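Local coordinates for protein Fe(2+) transporter FeoB (Escherichia coli, PDB 3I8S) that transports ferrous iron across the bacterial inner membrane, probably coupling GTP binding by its cytosolic G domain to channel opening, at residues P12-T17 / I90-A95; T18-L23 / V52-L57. One frame throughout, in Å; residues are numbered along the deposited sequence. Where two conformers were deposited one is given.

Contact 1: residues P12-T17 / I90-A95; sequences PNSGKT and INVVDA
Val92 of strand 88-94 meets the phosphate-binding loop with both of its methyls, and van der Waals packing carries most of the contact. CG1 lies 3.5 Å from the carbonyl O of Ser14, while CG2 packs against the start of the Lys16 chain, 3.8 Å from CG. That division follows from the torsion of Val92, which sets CG1 opposite the backbone N (chi1 -174°) and leaves CG2 beside it. An alanine here would lose both methyls and is likely to open a gap beneath the Lys16 chain. Gly10 to Thr17 form the experimentally established GTP-binding P-loop, or Walker A motif, which wraps from strand 4-10 into helix 16-24; Gly15, at the N-cap, has a left-handed backbone (phi 93°) that suits glycine. Ser14 and Lys16 take their polar ends to other partners: OG of Ser14 turns back to the carbonyl of Asn11 and, in one of its two modelled conformers, the Lys16 chain bends near its end to bring NZ to the carbonyl of Leu57. One water links the segments, donating to Asn13 O at 2.7 Å and to Asp94 OD2 at 2.8 Å. Ser96 OG and Asn97 ND2 grip Asp94 OD1 and OD2, respectively.

Contact 2: residues T18-L23 / V52-L57; sequences TLFNQL and VTLVDL
Phe20 reaches from helix 18-23 to the strand with its CG opposite the backbone N (chi1 -179°), a torsion that carries the ring out between Leu54 and Asp56. The ring is used in two ways. One face receives the CB of Asp56 in a CH-pi contact, 4.1 Å from the centroid and 25° off the normal, displaced toward the rim, while the carboxylate plane is tilted only 24° from that of the ring. The edge meets the backbone: Phe20 CE1 lies 3.5 Å from the carbonyl O of Leu54, close to the ring plane. Leu54 is likewise extended, and its side chain runs past Phe20 in the opposite direction, bringing CD2 to 3.5 Å from CD1 of the ring. The same methyl meets Leu23 one helical turn on, where Leu23 CD1 stands 3.8 Å from Leu54 CD2 and the two leucines cross nearly at right angles. Leu8 touches Phe20 and Asp56 from the neighbouring strand, and Phe45 touches Leu23. With the axes of segments 18-23 and 52-56 9.9 Å apart and nearly antiparallel, this is the helix-on-sheet packing of a Ras-like P-loop G domain, its strand ending at the predicted GTP-binding segment Asp56 to Gly59.

Overall arrangement
Helix 16-24 joins the two contacts: its N-terminal end and the preceding loop belong to contact 1, its following turns to contact 2, and their centres lie 11 Å apart. Both press against the same mixed sheet, where strands 51-56 and 88-94 stand on either side of strand 4-10. Along the chain, contact 2 is nested within the loop that contact 1 closes. They also touch directly, Val92 CG2 packing on Leu19 CD2 at 3.8 Å. Thus, in this nucleotide-free G domain, the P-loop, whose GTP binding is established by experiment, and the predicted Asp56 to Gly59 site lie side by side at the ends of neighbouring strands, with helix 16-24, common to both contacts, lying along the sheet.

Contact 1: residues P12-T17 / I90-A95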
ATOM      1  N   PRO A  12     -10.771  -4.576  -3.074  1.00 22.26           N
ATOM      2  CA  PRO A  12     -11.792  -5.015  -4.042  1.00 22.43           C
ATOM      3  C   PRO A  12     -12.869  -3.975  -4.195  1.00 23.31           C
ATOM      4  O   PRO A  12     -13.257  -3.355  -3.206  1.00 22.57           O
ATOM      5  CB  PRO A  12     -12.337  -6.276  -3.417  1.00 22.61           C
ATOM      6  CG  PRO A  12     -11.225  -6.799  -2.627  1.00 24.41           C
ATOM      7  CD  PRO A  12     -10.606  -5.562  -1.999  1.00 22.57           C
ATOM      8  N   ASN A  13     -13.377  -3.779  -5.409  1.00 23.60           N
ATOM      9  CA  ASN A  13     -14.504  -2.833  -5.613  1.00 23.67           C
ATOM     10  C   ASN A  13     -14.261  -1.419  -5.032  1.00 24.14           C
ATOM     11  O   ASN A  13     -15.134  -0.820  -4.403  1.00 23.10           O
ATOM     12  CB  ASN A  13     -15.822  -3.384  -5.109  1.00 23.12           C
ATOM     13  CG  ASN A  13     -16.978  -2.649  -5.690  1.00 24.53           C
ATOM     14  OD1 ASN A  13     -16.916  -2.252  -6.868  1.00 25.83           O
ATOM     15  ND2 ASN A  13     -18.018  -2.404  -4.892  1.00 23.36           N
ATOM     16  N   SER A  14     -13.051  -0.943  -5.234  1.00 24.85           N
ATOM     17  CA  SER A  14     -12.597   0.374  -4.747  1.00 26.01           C
ATOM     18  C   SER A  14     -12.616   1.442  -5.824  1.00 26.81           C
ATOM     19  O   SER A  14     -12.255   2.594  -5.550  1.00 29.01           O
ATOM     20  CB  SER A  14     -11.211   0.285  -4.132  1.00 25.96           C
ATOM     21  OG  SER A  14     -10.225  -0.118  -5.067  1.00 26.56           O
ATOM     22  N   GLY A  15     -13.036   1.078  -7.029  1.00 27.19           N
ATOM     23  CA  GLY A  15     -12.976   1.979  -8.179  1.00 27.58           C
ATOM     24  C   GLY A  15     -11.703   1.829  -8.999  1.00 27.59           C
ATOM     25  O   GLY A  15     -11.452   2.559  -9.946  1.00 27.11           O
ATOM     26  N   LYS A  16     -10.896   0.844  -8.645  0.50 28.12           N
ATOM     27  CA  LYS A  16      -9.587   0.701  -9.269  0.50 27.47           C
ATOM     28  C   LYS A  16      -9.732   0.240 -10.719  0.50 27.16           C
ATOM     29  O   LYS A  16      -9.002   0.713 -11.605  0.50 27.16           O
ATOM     30  CB  LYS A  16      -8.738  -0.235  -8.411  0.50 27.44           C
ATOM     31  CG  LYS A  16      -7.290  -0.284  -8.744  0.50 28.37           C
ATOM     32  CD  LYS A  16      -6.649  -1.424  -7.994  0.50 28.82           C
ATOM     33  CE  LYS A  16      -7.011  -2.764  -8.616  0.50 30.96           C
ATOM     34  NZ  LYS A  16      -7.216  -3.776  -7.561  0.50 32.89           N
ATOM     35  N   THR A  17     -10.687  -0.652 -10.989  1.00 27.28           N
ATOM     36  CA  THR A  17     -10.924  -1.082 -12.338  1.00 27.47           C
ATOM     37  C   THR A  17     -11.402   0.044 -13.251  1.00 27.11           C
ATOM     38  O   THR A  17     -10.959   0.136 -14.397  1.00 26.76           O
ATOM     39  CB  THR A  17     -11.911  -2.232 -12.392  1.00 28.10           C
ATOM     40  OG1 THR A  17     -11.321  -3.310 -11.670  1.00 32.71           O
ATOM     41  CG2 THR A  17     -12.205  -2.635 -13.800  1.00 29.74           C
ATOM     42  N   ILE A  90      -0.031   3.831  -7.462  1.00 24.45           N
ATOM     43  CA  ILE A  90      -1.233   4.636  -7.244  1.00 23.82           C
ATOM     44  C   ILE A  90      -2.129   3.736  -6.458  1.00 22.84           C
ATOM     45  O   ILE A  90      -2.505   2.629  -6.909  1.00 23.62           O
ATOM     46  CB  ILE A  90      -1.933   5.112  -8.547  1.00 24.31           C
ATOM     47  CG1 ILE A  90      -0.986   6.072  -9.282  1.00 24.93           C
ATOM     48  CG2 ILE A  90      -3.296   5.802  -8.214  1.00 23.72           C
ATOM     49  CD1 ILE A  90      -1.439   6.390 -10.652  1.00 25.04           C
ATOM     50  N   ASN A  91      -2.433   4.193  -5.257  1.00 23.80           N
ATOM     51  CA  ASN A  91      -3.268   3.468  -4.329  1.00 23.53           C
ATOM     52  C   ASN A  91      -4.657   4.038  -4.343  1.00 23.53           C
ATOM     53  O   ASN A  91      -4.857   5.149  -3.878  1.00 24.46           O
ATOM     54  CB  ASN A  91      -2.645   3.518  -2.938  1.00 24.17           C
ATOM     55  CG  ASN A  91      -3.507   2.856  -1.849  1.00 23.67           C
ATOM     56  OD1 ASN A  91      -4.286   1.890  -2.070  1.00 26.64           O
ATOM     57  ND2 ASN A  91      -3.329   3.365  -0.650  1.00 21.23           N
ATOM     58  N   VAL A  92      -5.580   3.293  -4.923  1.00 22.87           N
ATOM     59  CA  VAL A  92      -6.999   3.724  -5.046  1.00 22.95           C
ATOM     60  C   VAL A  92      -7.722   3.445  -3.754  1.00 24.07           C
ATOM     61  O   VAL A  92      -7.793   2.294  -3.326  1.00 25.61           O
ATOM     62  CB  VAL A  92      -7.677   3.091  -6.245  1.00 24.05           C
ATOM     63  CG1 VAL A  92      -9.049   3.694  -6.391  1.00 23.38           C
ATOM     64  CG2 VAL A  92      -6.814   3.316  -7.504  1.00 27.94           C
ATOM     65  N   VAL A  93      -8.200   4.500  -3.099  1.00 22.36           N
ATOM     66  CA  VAL A  93      -8.778   4.416  -1.767  1.00 22.83           C
ATOM     67  C   VAL A  93     -10.208   4.880  -1.799  1.00 22.96           C
ATOM     68  O   VAL A  93     -10.507   5.963  -2.252  1.00 23.70           O
ATOM     69  CB  VAL A  93      -7.955   5.259  -0.732  1.00 21.94           C
ATOM     70  CG1 VAL A  93      -8.738   5.432   0.632  1.00 21.39           C
ATOM     71  CG2 VAL A  93      -6.557   4.632  -0.569  1.00 22.29           C
ATOM     72  N   ASP A  94     -11.109   4.006  -1.381  1.00 22.84           N
ATOM     73  CA  ASP A  94     -12.549   4.280  -1.251  1.00 22.27           C
ATOM     74  C   ASP A  94     -12.853   5.235  -0.064  1.00 21.96           C
ATOM     75  O   ASP A  94     -12.837   4.802   1.072  1.00 22.67           O
ATOM     76  CB  ASP A  94     -13.287   2.936  -1.099  1.00 23.04           C
ATOM     77  CG  ASP A  94     -14.798   3.067  -0.889  1.00 22.70           C
ATOM     78  OD1 ASP A  94     -15.352   4.198  -0.934  1.00 24.64           O
ATOM     79  OD2 ASP A  94     -15.504   2.012  -0.689  1.00 22.60           O
ATOM     80  N   ALA A  95     -13.156   6.515  -0.346  1.00 22.16           N
ATOM     81  CA  ALA A  95     -13.526   7.490   0.703  1.00 22.50           C
ATOM     82  C   ALA A  95     -14.690   7.061   1.628  1.00 21.83           C
ATOM     83  O   ALA A  95     -14.783   7.511   2.776  1.00 23.16           O
ATOM     84  CB  ALA A  95     -13.812   8.876   0.078  1.00 23.11           C
TER
HETATM   85  O   HOH W   1     -16.589   1.002  -3.061  1.00 22.95           O

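Contact 2: residues T18-L23 / V52-L57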
ATOM      1  N   THR A  18     -12.325   0.869 -12.761  1.00 26.27           N
ATOM      2  CA  THR A  18     -12.818   1.961 -13.599  0.50 26.37           C
ATOM      3  C   THR A  18     -11.702   2.984 -13.854  1.00 25.08           C
ATOM      4  O   THR A  18     -11.604   3.483 -14.999  1.00 24.26           O
ATOM      5  CB  THR A  18     -14.038   2.647 -13.015  0.50 26.57           C
ATOM      6  OG1 THR A  18     -13.703   3.143 -11.716  0.50 29.60           O
ATOM      7  CG2 THR A  18     -15.230   1.651 -12.944  0.50 26.45           C
ATOM      8  N   LEU A  19     -10.878   3.261 -12.846  1.00 25.35           N
ATOM      9  CA  LEU A  19      -9.724   4.172 -13.003  1.00 24.92           C
ATOM     10  C   LEU A  19      -8.752   3.618 -14.055  1.00 24.57           C
ATOM     11  O   LEU A  19      -8.258   4.343 -14.916  1.00 24.78           O
ATOM     12  CB  LEU A  19      -8.999   4.473 -11.684  1.00 25.23           C
ATOM     13  CG  LEU A  19      -7.822   5.462 -11.785  1.00 25.26           C
ATOM     14  CD1 LEU A  19      -8.252   6.790 -12.558  1.00 24.29           C
ATOM     15  CD2 LEU A  19      -7.235   5.761 -10.388  1.00 25.76           C
ATOM     16  N   PHE A  20      -8.468   2.335 -13.951  1.00 24.31           N
ATOM     17  CA  PHE A  20      -7.591   1.661 -14.910  1.00 24.68           C
ATOM     18  C   PHE A  20      -8.111   1.880 -16.324  1.00 24.83           C
ATOM     19  O   PHE A  20      -7.361   2.300 -17.204  1.00 25.66           O
ATOM     20  CB  PHE A  20      -7.521   0.152 -14.624  1.00 23.94           C
ATOM     21  CG  PHE A  20      -6.624  -0.571 -15.561  1.00 23.87           C
ATOM     22  CD1 PHE A  20      -5.234  -0.500 -15.392  1.00 23.83           C
ATOM     23  CD2 PHE A  20      -7.122  -1.240 -16.642  1.00 24.05           C
ATOM     24  CE1 PHE A  20      -4.381  -1.132 -16.273  1.00 22.11           C
ATOM     25  CE2 PHE A  20      -6.253  -1.895 -17.547  1.00 25.56           C
ATOM     26  CZ  PHE A  20      -4.869  -1.822 -17.344  1.00 22.65           C
ATOM     27  N   ASN A  21      -9.393   1.594 -16.525  1.00 24.75           N
ATOM     28  CA  ASN A  21     -10.017   1.723 -17.831  1.00 25.78           C
ATOM     29  C   ASN A  21     -10.034   3.169 -18.339  1.00 25.33           C
ATOM     30  O   ASN A  21      -9.809   3.424 -19.519  1.00 25.60           O
ATOM     31  CB  ASN A  21     -11.423   1.130 -17.784  1.00 25.69           C
ATOM     32  CG  ASN A  21     -11.403  -0.364 -17.739  1.00 27.43           C
ATOM     33  OD1 ASN A  21     -10.439  -0.986 -18.190  1.00 26.86           O
ATOM     34  ND2 ASN A  21     -12.487  -0.970 -17.224  1.00 28.44           N
ATOM     35  N   GLN A  22     -10.259   4.109 -17.431  1.00 25.47           N
ATOM     36  CA  GLN A  22     -10.272   5.527 -17.773  1.00 26.70           C
ATOM     37  C   GLN A  22      -8.898   6.005 -18.222  1.00 26.33           C
ATOM     38  O   GLN A  22      -8.785   6.776 -19.168  1.00 28.08           O
ATOM     39  CB  GLN A  22     -10.715   6.340 -16.567  1.00 27.22           C
ATOM     40  CG  GLN A  22     -12.194   6.252 -16.344  1.00 28.22           C
ATOM     41  CD  GLN A  22     -12.660   6.919 -15.079  1.00 29.83           C
ATOM     42  OE1 GLN A  22     -11.875   7.259 -14.194  1.00 35.19           O
ATOM     43  NE2 GLN A  22     -13.972   7.068 -14.965  1.00 37.18           N
ATOM     44  N   LEU A  23      -7.858   5.546 -17.552  1.00 25.01           N
ATOM     45  CA  LEU A  23      -6.484   6.006 -17.834  1.00 24.67           C
ATOM     46  C   LEU A  23      -5.955   5.418 -19.143  1.00 24.63           C
ATOM     47  O   LEU A  23      -5.331   6.095 -19.942  1.00 24.05           O
ATOM     48  CB  LEU A  23      -5.583   5.634 -16.680  1.00 23.61           C
ATOM     49  CG  LEU A  23      -5.715   6.555 -15.464  1.00 24.07           C
ATOM     50  CD1 LEU A  23      -4.932   5.968 -14.316  1.00 22.38           C
ATOM     51  CD2 LEU A  23      -5.211   7.952 -15.842  1.00 24.85           C
ATOM     52  N   VAL A  52       3.772   6.134 -19.542  1.00 21.40           N
ATOM     53  CA  VAL A  52       3.514   5.246 -18.417  1.00 21.84           C
ATOM     54  C   VAL A  52       2.983   3.859 -18.831  1.00 22.13           C
ATOM     55  O   VAL A  52       2.163   3.726 -19.745  1.00 22.52           O
ATOM     56  CB  VAL A  52       2.470   5.874 -17.430  1.00 20.65           C
ATOM     57  CG1 VAL A  52       2.084   4.865 -16.283  1.00 23.59           C
ATOM     58  CG2 VAL A  52       2.977   7.234 -16.876  1.00 22.64           C
ATOM     59  N   THR A  53       3.520   2.840 -18.175  1.00 22.24           N
ATOM     60  CA  THR A  53       2.930   1.506 -18.157  1.00 23.01           C
ATOM     61  C   THR A  53       2.280   1.372 -16.813  1.00 22.94           C
ATOM     62  O   THR A  53       2.946   1.509 -15.783  1.00 22.31           O
ATOM     63  CB  THR A  53       3.974   0.372 -18.334  1.00 23.69           C
ATOM     64  OG1 THR A  53       4.598   0.494 -19.632  1.00 25.50           O
ATOM     65  CG2 THR A  53       3.318  -1.001 -18.228  1.00 23.99           C
ATOM     66  N   LEU A  54       0.993   1.057 -16.840  1.00 23.34           N
ATOM     67  CA  LEU A  54       0.157   0.871 -15.657  1.00 23.28           C
ATOM     68  C   LEU A  54      -0.211  -0.593 -15.522  1.00 22.71           C
ATOM     69  O   LEU A  54      -0.849  -1.160 -16.395  1.00 20.64           O
ATOM     70  CB  LEU A  54      -1.124   1.718 -15.793  1.00 22.51           C
ATOM     71  CG  LEU A  54      -2.050   1.813 -14.600  1.00 24.70           C
ATOM     72  CD1 LEU A  54      -1.279   2.513 -13.459  1.00 24.97           C
ATOM     73  CD2 LEU A  54      -3.411   2.513 -15.024  1.00 22.95           C
ATOM     74  N   VAL A  55       0.205  -1.195 -14.424  1.00 22.52           N
ATOM     75  CA  VAL A  55      -0.031  -2.595 -14.120  1.00 24.34           C
ATOM     76  C   VAL A  55      -1.130  -2.686 -13.074  1.00 25.53           C
ATOM     77  O   VAL A  55      -1.007  -2.147 -11.948  1.00 26.04           O
ATOM     78  CB  VAL A  55       1.279  -3.280 -13.598  1.00 24.37           C
ATOM     79  CG1 VAL A  55       0.987  -4.750 -13.277  1.00 24.23           C
ATOM     80  CG2 VAL A  55       2.407  -3.129 -14.611  1.00 25.07           C
ATOM     81  N   ASP A  56      -2.223  -3.311 -13.444  1.00 25.98           N
ATOM     82  CA  ASP A  56      -3.387  -3.394 -12.562  1.00 26.23           C
ATOM     83  C   ASP A  56      -3.186  -4.554 -11.600  1.00 26.87           C
ATOM     84  O   ASP A  56      -3.187  -5.709 -12.034  1.00 29.62           O
ATOM     85  CB  ASP A  56      -4.645  -3.635 -13.386  1.00 26.72           C
ATOM     86  CG  ASP A  56      -5.920  -3.698 -12.519  1.00 28.92           C
ATOM     87  OD1 ASP A  56      -6.016  -3.028 -11.482  1.00 33.67           O
ATOM     88  OD2 ASP A  56      -6.823  -4.401 -12.952  1.00 39.45           O
ATOM     89  N   LEU A  57      -3.080  -4.297 -10.323  1.00 24.26           N
ATOM     90  CA  LEU A  57      -2.846  -5.415  -9.391  1.00 24.85           C
ATOM     91  C   LEU A  57      -4.189  -5.961  -8.843  1.00 25.29           C
ATOM     92  O   LEU A  57      -5.160  -5.213  -8.720  1.00 25.09           O
ATOM     93  CB  LEU A  57      -1.932  -4.960  -8.270  1.00 25.06           C
ATOM     94  CG  LEU A  57      -0.581  -4.373  -8.646  1.00 25.84           C
ATOM     95  CD1 LEU A  57       0.206  -4.052  -7.403  1.00 28.96           C
ATOM     96  CD2 LEU A  57       0.153  -5.340  -9.600  1.00 25.80           C
TER